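Local coordinates for protein aminotransferase class-III (Ochrobactrum anthropi, PDB 5GHG) that probably transfers amino groups between amines and carbonyl compounds as an omega-transaminase of class III, with the cofactor held here as pyridoxamine phosphate, at residues R11-H16 / E29-I34; A407-R412 / L423-P428. The protein carries 1 engineered substitution. All coordinates share one frame; numbering follows the deposited sequence.

Contact 1: residues R11-H16 / E29-I34; sequences RDIRYH and EGPLVI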
loop_
_atom_site.group_PDB
_atom_site.type_symbol
_atom_site.label_atom_id
_atom_site.label_comp_id
_atom_site.label_asym_id
_atom_site.label_seq_id
_atom_site.Cartn_x
_atom_site.Cartn_y
_atom_site.Cartn_z
ATOM N N ARG B 11 -25.249 -3.450 4.347
ATOM C CA ARG B 11 -24.218 -4.390 3.955
ATOM C C ARG B 11 -22.821 -3.850 4.271
ATOM O O ARG B 11 -21.938 -4.611 4.671
ATOM C CB ARG B 11 -24.349 -4.751 2.477
ATOM C CG ARG B 11 -25.591 -5.610 2.217
ATOM C CD ARG B 11 -25.577 -6.208 0.821
ATOM N NE ARG B 11 -25.827 -5.195 -0.174
ATOM C CZ ARG B 11 -25.041 -4.933 -1.216
ATOM N NH1 ARG B 11 -23.949 -5.621 -1.418
ATOM N NH2 ARG B 11 -25.382 -3.979 -2.055
ATOM N N ASP B 12 -22.615 -2.544 4.110
ATOM C CA ASP B 12 -21.356 -1.939 4.529
ATOM C C ASP B 12 -21.118 -2.167 6.025
ATOM O O ASP B 12 -20.023 -2.557 6.446
ATOM C CB ASP B 12 -21.360 -0.443 4.205
ATOM C CG ASP B 12 -20.004 0.215 4.457
ATOM O OD1 ASP B 12 -19.785 0.689 5.589
ATOM O OD2 ASP B 12 -19.139 0.233 3.535
ATOM N N ILE B 13 -22.153 -1.935 6.851
ATOM C CA ILE B 13 -22.027 -2.158 8.278
ATOM C C ILE B 13 -21.634 -3.601 8.572
ATOM O O ILE B 13 -20.796 -3.878 9.439
ATOM C CB ILE B 13 -23.339 -1.794 9.002
ATOM C CG1 ILE B 13 -23.539 -0.272 9.032
ATOM C CG2 ILE B 13 -23.390 -2.448 10.394
ATOM C CD1 ILE B 13 -24.993 0.122 9.276
ATOM N N ARG B 14 -22.244 -4.545 7.861
ATOM C CA ARG B 14 -22.049 -5.951 8.166
ATOM C C ARG B 14 -20.647 -6.435 7.797
ATOM O O ARG B 14 -20.063 -7.262 8.514
ATOM C CB ARG B 14 -23.113 -6.784 7.450
ATOM C CG ARG B 14 -23.367 -8.171 8.016
ATOM C CD ARG B 14 -24.626 -8.760 7.353
ATOM N NE ARG B 14 -25.687 -7.785 7.345
ATOM C CZ ARG B 14 -26.514 -7.529 6.324
ATOM N NH1 ARG B 14 -26.438 -8.204 5.189
ATOM N NH2 ARG B 14 -27.449 -6.593 6.469
ATOM N N TYR B 15 -20.094 -5.957 6.679
ATOM C CA TYR B 15 -18.948 -6.641 6.077
ATOM C C TYR B 15 -17.674 -5.827 5.947
ATOM O O TYR B 15 -16.628 -6.415 5.679
ATOM C CB TYR B 15 -19.317 -7.157 4.674
ATOM C CG TYR B 15 -20.497 -8.091 4.697
ATOM C CD1 TYR B 15 -20.431 -9.282 5.408
ATOM C CD2 TYR B 15 -21.680 -7.785 4.019
ATOM C CE1 TYR B 15 -21.510 -10.162 5.438
ATOM C CE2 TYR B 15 -22.752 -8.638 4.032
ATOM C CZ TYR B 15 -22.664 -9.835 4.753
ATOM O OH TYR B 15 -23.729 -10.696 4.791
ATOM N N HIS B 16 -17.719 -4.517 6.108
ATOM C CA HIS B 16 -16.623 -3.651 5.680
ATOM C C HIS B 16 -16.013 -2.904 6.878
ATOM O O HIS B 16 -16.672 -2.044 7.474
ATOM C CB HIS B 16 -17.127 -2.664 4.636
ATOM C CG HIS B 16 -16.055 -1.771 4.101
ATOM N ND1 HIS B 16 -16.310 -0.523 3.599
ATOM C CD2 HIS B 16 -14.712 -1.943 4.018
ATOM C CE1 HIS B 16 -15.173 0.037 3.208
ATOM N NE2 HIS B 16 -14.189 -0.804 3.461
ATOM N N GLU B 29 -24.554 4.114 12.879
ATOM C CA GLU B 29 -24.974 5.145 11.923
ATOM C C GLU B 29 -24.884 4.715 10.462
ATOM O O GLU B 29 -25.620 5.238 9.645
ATOM C CB GLU B 29 -24.154 6.419 12.116
ATOM C CG GLU B 29 -24.323 7.016 13.511
ATOM C CD GLU B 29 -23.302 8.102 13.814
ATOM O OE1 GLU B 29 -23.191 8.500 14.998
ATOM O OE2 GLU B 29 -22.600 8.540 12.867
ATOM N N GLY B 30 -24.008 3.769 10.122
ATOM C CA GLY B 30 -23.785 3.427 8.741
ATOM C C GLY B 30 -22.999 4.524 8.031
ATOM O O GLY B 30 -22.786 5.607 8.577
ATOM N N PRO B 31 -22.551 4.250 6.806
ATOM C CA PRO B 31 -21.786 5.233 6.044
ATOM C C PRO B 31 -22.715 6.152 5.242
ATOM O O PRO B 31 -23.909 5.877 5.076
ATOM C CB PRO B 31 -20.972 4.352 5.086
ATOM C CG PRO B 31 -21.925 3.238 4.775
ATOM C CD PRO B 31 -22.708 2.988 6.060
ATOM N N LEU B 32 -22.145 7.237 4.738
ATOM C CA LEU B 32 -22.709 7.966 3.615
ATOM C C LEU B 32 -22.123 7.370 2.335
ATOM O O LEU B 32 -20.904 7.377 2.153
ATOM C CB LEU B 32 -22.376 9.460 3.706
ATOM C CG LEU B 32 -22.915 10.284 2.526
ATOM C CD1 LEU B 32 -24.419 10.334 2.540
ATOM C CD2 LEU B 32 -22.352 11.689 2.530
ATOM N N VAL B 33 -22.980 6.863 1.447
ATOM C CA VAL B 33 -22.520 6.123 0.268
ATOM C C VAL B 33 -22.537 7.064 -0.936
ATOM O O VAL B 33 -23.581 7.646 -1.265
ATOM C CB VAL B 33 -23.377 4.876 0.023
ATOM C CG1 VAL B 33 -22.798 4.038 -1.103
ATOM C CG2 VAL B 33 -23.469 4.030 1.320
ATOM N N ILE B 34 -21.390 7.217 -1.599
ATOM C CA ILE B 34 -21.268 8.095 -2.765
ATOM C C ILE B 34 -21.467 7.255 -4.026
ATOM O O ILE B 34 -20.935 6.148 -4.135
ATOM C CB ILE B 34 -19.909 8.807 -2.792
ATOM C CG1 ILE B 34 -19.742 9.613 -1.505
ATOM C CG2 ILE B 34 -19.784 9.675 -4.020
ATOM C CD1 ILE B 34 -20.805 10.674 -1.311
#

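Contact 2: residues A407-R412 / L423-P428; sequences AVLQER and LAFCPP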
loop_
_atom_site.group_PDB
_atom_site.type_symbol
_atom_site.label_atom_id
_atom_site.label_comp_id
_atom_site.label_asym_id
_atom_site.label_seq_id
_atom_site.Cartn_x
_atom_site.Cartn_y
_atom_site.Cartn_z
ATOM N N ALA B 407 -20.620 19.394 9.706
ATOM C CA ALA B 407 -21.927 18.796 9.440
ATOM C C ALA B 407 -22.893 19.804 8.818
ATOM O O ALA B 407 -23.652 19.470 7.901
ATOM C CB ALA B 407 -22.505 18.210 10.725
ATOM N N VAL B 408 -22.885 21.043 9.312
ATOM C CA VAL B 408 -23.745 22.071 8.737
ATOM C C VAL B 408 -23.305 22.407 7.315
ATOM O O VAL B 408 -24.130 22.565 6.410
ATOM C CB VAL B 408 -23.755 23.326 9.627
ATOM C CG1 VAL B 408 -24.463 24.472 8.893
ATOM C CG2 VAL B 408 -24.447 23.038 10.928
ATOM N N LEU B 409 -21.996 22.506 7.095
ATOM C CA LEU B 409 -21.503 22.783 5.757
ATOM C C LEU B 409 -21.934 21.685 4.773
ATOM O O LEU B 409 -22.302 21.980 3.626
ATOM C CB LEU B 409 -19.985 22.927 5.783
ATOM C CG LEU B 409 -19.234 23.420 4.569
ATOM C CD1 LEU B 409 -19.780 24.738 4.062
ATOM C CD2 LEU B 409 -17.748 23.570 4.913
ATOM N N GLN B 410 -21.911 20.423 5.209
ATOM C CA GLN B 410 -22.386 19.335 4.361
ATOM C C GLN B 410 -23.887 19.455 4.068
ATOM O O GLN B 410 -24.335 19.159 2.957
ATOM C CB GLN B 410 -22.071 17.980 5.004
ATOM C CG GLN B 410 -22.515 16.768 4.170
ATOM C CD GLN B 410 -22.096 15.462 4.830
ATOM O OE1 GLN B 410 -20.958 15.337 5.280
ATOM N NE2 GLN B 410 -23.020 14.514 4.954
ATOM N N GLU B 411 -24.672 19.892 5.057
ATOM C CA GLU B 411 -26.079 20.191 4.804
ATOM C C GLU B 411 -26.237 21.258 3.723
ATOM O O GLU B 411 -27.213 21.243 2.972
ATOM C CB GLU B 411 -26.775 20.676 6.078
ATOM C CG GLU B 411 -26.935 19.664 7.177
ATOM C CD GLU B 411 -27.628 20.278 8.398
ATOM O OE1 GLU B 411 -26.944 20.508 9.436
ATOM O OE2 GLU B 411 -28.844 20.610 8.292
ATOM N N ARG B 412 -25.321 22.215 3.670
ATOM C CA ARG B 412 -25.345 23.263 2.675
ATOM C C ARG B 412 -24.647 22.853 1.370
ATOM O O ARG B 412 -24.369 23.712 0.528
ATOM C CB ARG B 412 -24.709 24.537 3.240
ATOM C CG ARG B 412 -25.602 25.230 4.259
ATOM C CD ARG B 412 -24.930 26.409 4.934
ATOM N NE ARG B 412 -25.866 27.175 5.762
ATOM C CZ ARG B 412 -26.660 28.124 5.285
ATOM N NH1 ARG B 412 -26.630 28.432 3.981
ATOM N NH2 ARG B 412 -27.477 28.766 6.109
ATOM N N LEU B 423 -11.439 23.528 9.624
ATOM C CA LEU B 423 -12.065 23.110 8.367
ATOM C C LEU B 423 -11.096 23.360 7.216
ATOM O O LEU B 423 -10.575 24.465 7.072
ATOM C CB LEU B 423 -13.351 23.894 8.110
ATOM C CG LEU B 423 -14.442 23.785 9.169
ATOM C CD1 LEU B 423 -15.655 24.591 8.729
ATOM C CD2 LEU B 423 -14.796 22.337 9.407
ATOM N N ALA B 424 -10.868 22.337 6.393
ATOM C CA ALA B 424 -9.921 22.469 5.287
ATOM C C ALA B 424 -10.653 22.646 3.967
ATOM O O ALA B 424 -11.776 22.174 3.779
ATOM C CB ALA B 424 -8.997 21.255 5.198
ATOM N N PHE B 425 -10.001 23.344 3.047
ATOM C CA PHE B 425 -10.498 23.534 1.697
ATOM C C PHE B 425 -9.348 23.230 0.740
ATOM O O PHE B 425 -8.255 23.782 0.878
ATOM C CB PHE B 425 -11.051 24.936 1.522
ATOM C CG PHE B 425 -12.205 25.203 2.427
ATOM C CD1 PHE B 425 -13.498 24.951 2.011
ATOM C CD2 PHE B 425 -11.987 25.605 3.739
ATOM C CE1 PHE B 425 -14.565 25.147 2.860
ATOM C CE2 PHE B 425 -13.045 25.793 4.596
ATOM C CZ PHE B 425 -14.340 25.566 4.165
ATOM N N CYS B 426 -9.591 22.317 -0.193
ATOM C CA CYS B 426 -8.573 21.859 -1.126
ATOM C C CYS B 426 -9.286 21.370 -2.382
ATOM O O CYS B 426 -9.282 20.174 -2.699
ATOM C CB CYS B 426 -7.738 20.745 -0.481
ATOM S SG CYS B 426 -6.380 20.091 -1.451
ATOM N N PRO B 427 -9.946 22.277 -3.100
ATOM C CA PRO B 427 -10.853 21.859 -4.182
ATOM C C PRO B 427 -10.095 21.470 -5.439
ATOM O O PRO B 427 -8.889 21.739 -5.560
ATOM C CB PRO B 427 -11.727 23.099 -4.401
ATOM C CG PRO B 427 -10.805 24.259 -4.019
ATOM C CD PRO B 427 -10.028 23.722 -2.827
ATOM N N PRO B 428 -10.766 20.825 -6.394
ATOM C CA PRO B 428 -10.076 20.366 -7.597
ATOM C C PRO B 428 -9.468 21.528 -8.383
ATOM O O PRO B 428 -9.968 22.652 -8.358
ATOM C CB PRO B 428 -11.163 19.645 -8.387
ATOM C CG PRO B 428 -12.178 19.241 -7.352
ATOM C CD PRO B 428 -12.169 20.366 -6.350
#

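Contact 1: residues R11-H16 / E29-I34
Asp12 lays its carboxylate against the ring of Pro31, and beside it Ile13 rests on the backbone of Gly30; these pairs anchor the N-terminal helix 8-15 beside the entry to edge strand 32-38, at the dimer interface. In the tight part the carboxylate end of Asp12 runs alongside the proline ring, the two side chains pointing opposite ways, with Asp12 OD1 3.4 Å from Pro31 CG. Ile13 CD1 likewise comes to 3.6 Å from Gly30 CA; Gly30, with positive phi (73°), is the first residue to leave helical geometry after helix 23-29. The link from Ile13 to Pro31 is looser, CG1 to CD 4.5 Å. On the solvent side Glu29 points away and makes a salt bridge to Arg25.

With CG anti to the backbone N (chi1 -173°), Asp12 OD2 accepts a hydrogen bond from His16 ND1 (2.9 Å), which lies on the syn side but 35° out of the carboxylate plane. Asp12 OD1 is hydrogen-bonded to His18 NE2, and OD2 also to Ser90 OG of the second subunit. No hydrogen bond links the segments: the proline offers only C-H groups, while histidines and the neighbouring subunit meet the carboxylate's polar needs and would probably keep it ionised.

Contact 2: residues A407-R412 / L423-P428
Leu409 overlaps the outer end of the Phe425 ring and is the one residue of 407-412 that touches 423-428, joining helix 400-411 to strand 422-425. One methyl does the touching: Leu409 CD2 lies 4.0 Å from Phe425 CZ and 4.1 Å from Phe425 CE1, approaching the ring obliquely. The same methyl grazes a second strand residue, with Leu409 CD2 4.5 Å from Leu423 CD1. It faces both side chains, two apart along the strand, from the helix side; as expected of alternate strand positions, they project to the same face of the sheet, and the intervening Ala424 is directed to the other, where it meets Met54.

The backbones stay well separated, since the nearest CA atoms, those of Leu409 and Leu423, are 9.8 Å apart, and the side chains have to bridge that gap. Leu409 does so by extending CG anti to its own backbone N (chi1 -171°), while Phe425 comes from the opposite direction and reaches across with the far end of its ring. The helix thus packs over one face of the antiparallel hairpin 414-419 and 422-425, in the C-terminal part of a class III (fold type I) aminotransferase. Strand 414-419 and helix 433-455 add to the same layer: Leu409 also rests on Val414, Ser416 and Thr446, and Leu423 on Leu443. Just past the end of helix 400-411, Arg412 forms a salt bridge with Asp449.

All three touching residues are buried, with wholly hydrocarbon side chains. Apolar contacts of this kind set no strict direction, in keeping with the oblique approach of the methyl to the ring.

Overall arrangement
Contact 1 closes before contact 2 opens along the chain; their centres are about 21 Å apart, and N- and C-terminal parts of the chain share one mixed sheet, as in the small domain of fold type I aminotransferases. Strand 32-38 of contact 1 forms its edge within the chain, and strand 422-425 of contact 2 lies further in, with strands 41-44, 49-52 and 414-419 between them. The contacts also meet directly, Leu32 CD2 packing 3.8 Å from Gln410 NE2. Contact 1 borders the second subunit, where residues 32-34 pair in a parallel ladder that carries the sheet across the interface, whereas contact 2 attaches a helix within the subunit. One sheet thus links dimer interface and C-terminal helices.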